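Local structure of glucanase (5GXX) at residues Leu228-Gln231 against Asp236-Tyr239. The protein probably hydrolyses internal beta-1,4 links of cellulose chains, as a family 9 endoglucanase of the clostridial cellulosome. The protein carries 1 engineered substitution. Residues are numbered along the deposited sequence; the frame is centred on the assembly and turned at random.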
ATOM      1  N   LEU A 228      30.285  -4.943 -49.677  1.00 21.09           N
ATOM      2  CA  LEU A 228      29.316  -3.967 -49.191  1.00 20.77           C
ATOM      3  C   LEU A 228      27.950  -4.276 -49.784  1.00 21.37           C
ATOM      4  O   LEU A 228      27.852  -4.863 -50.866  1.00 22.16           O
ATOM      5  CB  LEU A 228      29.728  -2.546 -49.577  1.00 20.56           C
ATOM      6  CG  LEU A 228      31.051  -2.046 -48.995  1.00 17.23           C
ATOM      7  CD1 LEU A 228      31.448  -0.747 -49.673  1.00 19.19           C
ATOM      8  CD2 LEU A 228      30.993  -1.887 -47.488  1.00 19.34           C
ATOM      9  N   ASN A 229      26.904  -3.877 -49.067  1.00 19.58           N
ATOM     10  CA  ASN A 229      25.538  -4.048 -49.547  1.00 20.36           C
ATOM     11  C   ASN A 229      25.292  -3.283 -50.851  1.00 19.34           C
ATOM     12  O   ASN A 229      25.925  -2.260 -51.114  1.00 19.51           O
ATOM     13  CB  ASN A 229      24.528  -3.662 -48.463  1.00 19.50           C
ATOM     14  CG  ASN A 229      24.772  -4.389 -47.153  1.00 23.28           C
ATOM     15  OD1 ASN A 229      24.816  -3.771 -46.088  1.00 25.45           O
ATOM     16  ND2 ASN A 229      24.988  -5.702 -47.233  1.00 21.46           N
ATOM     17  N   ARG A 230      24.449  -3.860 -51.699  1.00 19.72           N
ATOM     18  CA  ARG A 230      24.064  -3.288 -52.978  1.00 22.04           C
ATOM     19  C   ARG A 230      22.851  -2.388 -52.752  1.00 21.83           C
ATOM     20  O   ARG A 230      22.143  -2.547 -51.755  1.00 22.89           O
ATOM     21  CB  ARG A 230      23.677  -4.402 -53.956  1.00 23.01           C
ATOM     22  CG  ARG A 230      24.809  -5.315 -54.387  1.00 26.18           C
ATOM     23  CD  ARG A 230      25.967  -4.499 -54.912  1.00 24.36           C
ATOM     24  NE  ARG A 230      27.037  -4.438 -53.925  1.00 24.57           N
ATOM     25  CZ  ARG A 230      28.303  -4.141 -54.200  1.00 24.75           C
ATOM     26  NH1 ARG A 230      28.650  -3.860 -55.444  1.00 29.71           N
ATOM     27  NH2 ARG A 230      29.221  -4.131 -53.239  1.00 26.43           N
ATOM     28  N   GLN A 231      22.618  -1.458 -53.671  1.00 22.38           N
ATOM     29  CA  GLN A 231      21.392  -0.663 -53.631  1.00 23.48           C
ATOM     30  C   GLN A 231      20.256  -1.494 -54.199  1.00 26.41           C
ATOM     31  O   GLN A 231      20.223  -1.761 -55.402  1.00 26.26           O
ATOM     32  CB  GLN A 231      21.495   0.622 -54.451  1.00 22.83           C
ATOM     33  CG  GLN A 231      20.271   1.507 -54.239  1.00 20.26           C
ATOM     34  CD  GLN A 231      20.193   2.008 -52.814  1.00 18.13           C
ATOM     35  OE1 GLN A 231      21.166   2.538 -52.300  1.00 16.75           O
ATOM     36  NE2 GLN A 231      19.057   1.799 -52.154  1.00 19.62           N
ATOM     37  N   ASP A 236      25.122  -1.566 -58.011  1.00 28.38           N
ATOM     38  CA  ASP A 236      25.726  -0.418 -57.346  1.00 26.68           C
ATOM     39  C   ASP A 236      25.828  -0.661 -55.842  1.00 24.22           C
ATOM     40  O   ASP A 236      24.941  -1.273 -55.243  1.00 22.62           O
ATOM     41  CB  ASP A 236      24.873   0.833 -57.558  1.00 26.39           C
ATOM     42  CG  ASP A 236      24.826   1.301 -59.006  1.00 29.59           C
ATOM     43  OD1 ASP A 236      25.802   1.111 -59.762  1.00 31.87           O
ATOM     44  OD2 ASP A 236      23.804   1.918 -59.370  1.00 32.22           O
ATOM     45  N   ILE A 237      26.901  -0.148 -55.243  1.00 21.01           N
ATOM     46  CA  ILE A 237      27.056  -0.134 -53.789  1.00 19.75           C
ATOM     47  C   ILE A 237      25.939   0.748 -53.238  1.00 18.93           C
ATOM     48  O   ILE A 237      25.597   1.768 -53.845  1.00 19.72           O
ATOM     49  CB  ILE A 237      28.462   0.368 -53.388  1.00 18.59           C
ATOM     50  CG1 ILE A 237      29.517  -0.669 -53.818  1.00 19.53           C
ATOM     51  CG2 ILE A 237      28.554   0.621 -51.882  1.00 20.36           C
ATOM     52  CD1 ILE A 237      30.912  -0.120 -53.959  1.00 23.45           C
ATOM     53  N   GLU A 238      25.352   0.346 -52.114  1.00 16.86           N
ATOM     54  CA  GLU A 238      24.246   1.093 -51.518  1.00 16.46           C
ATOM     55  C   GLU A 238      24.601   2.574 -51.341  1.00 14.60           C
ATOM     56  O   GLU A 238      25.666   2.904 -50.816  1.00 15.55           O
ATOM     57  CB  GLU A 238      23.810   0.454 -50.194  1.00 16.30           C
ATOM     58  CG  GLU A 238      22.728   1.273 -49.473  1.00 16.65           C
ATOM     59  CD  GLU A 238      22.176   0.592 -48.234  1.00 22.63           C
ATOM     60  OE1 GLU A 238      22.852  -0.321 -47.698  1.00 21.24           O
ATOM     61  OE2 GLU A 238      21.077   1.000 -47.780  1.00 22.73           O
ATOM     62  N   TYR A 239      23.717   3.462 -51.803  1.00 14.71           N
ATOM     63  CA  TYR A 239      23.957   4.899 -51.658  1.00 14.31           C
ATOM     64  C   TYR A 239      22.803   5.724 -51.082  1.00 14.18           C
ATOM     65  O   TYR A 239      23.023   6.881 -50.722  1.00 15.13           O
ATOM     66  CB  TYR A 239      24.389   5.521 -52.990  1.00 14.91           C
ATOM     67  CG  TYR A 239      23.345   5.485 -54.078  1.00 15.76           C
ATOM     68  CD1 TYR A 239      23.140   4.325 -54.831  1.00 15.95           C
ATOM     69  CD2 TYR A 239      22.556   6.596 -54.356  1.00 13.75           C
ATOM     70  CE1 TYR A 239      22.160   4.284 -55.813  1.00 16.82           C
ATOM     71  CE2 TYR A 239      21.580   6.570 -55.336  1.00 16.15           C
ATOM     72  CZ  TYR A 239      21.403   5.407 -56.077  1.00 18.88           C
ATOM     73  OH  TYR A 239      20.439   5.367 -57.055  1.00 21.94           O
TER
HETATM   74  O   HOH W   1      19.119   2.401 -49.269  1.00 19.42           O
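Arg230 and Ile237 form a single beta bridge, their CA atoms 4.4 Å apart, where two irregular segments run 85° to each other. Two backbone bonds make it: Glu238 N donates to Asn229 O (2.8 Å), and Gln231 N to Asp236 O (2.8 Å). The latter oxygen also takes a CA-H...O contact from Arg230 CA at 3.2 Å. The bridge closes a turn within the loop joining helices 215-224 and 249-260, in the helical family 9 catalytic domain; Ile237 and Tyr239 rest on Phe268 of helix 263-276. Gln231, with CG anti to the backbone N (chi1 -173°) and the chain bent at chi2, carries its amide across to Tyr239, whose backbone N sits 2.8 Å from OE1, nearly in line with the side-chain C=O bond. Gln240 N also donates to OE1, while a water links NE2 to Glu238 OE2, so a neutral amide serves both as acceptor and donor. The CG of Gln231 lies 3.7 Å from Tyr239 CE1, amide and ring planes 75° apart. Long and bent, Arg230 curls back to grip Leu228 O side-on with NE and NH2, laying one guanidinium face over Ile237 CG1. Branched Ile237 turns its other arm, CG2, to Leu228 CD1 (3.9 Å), an apolar pair beside His249.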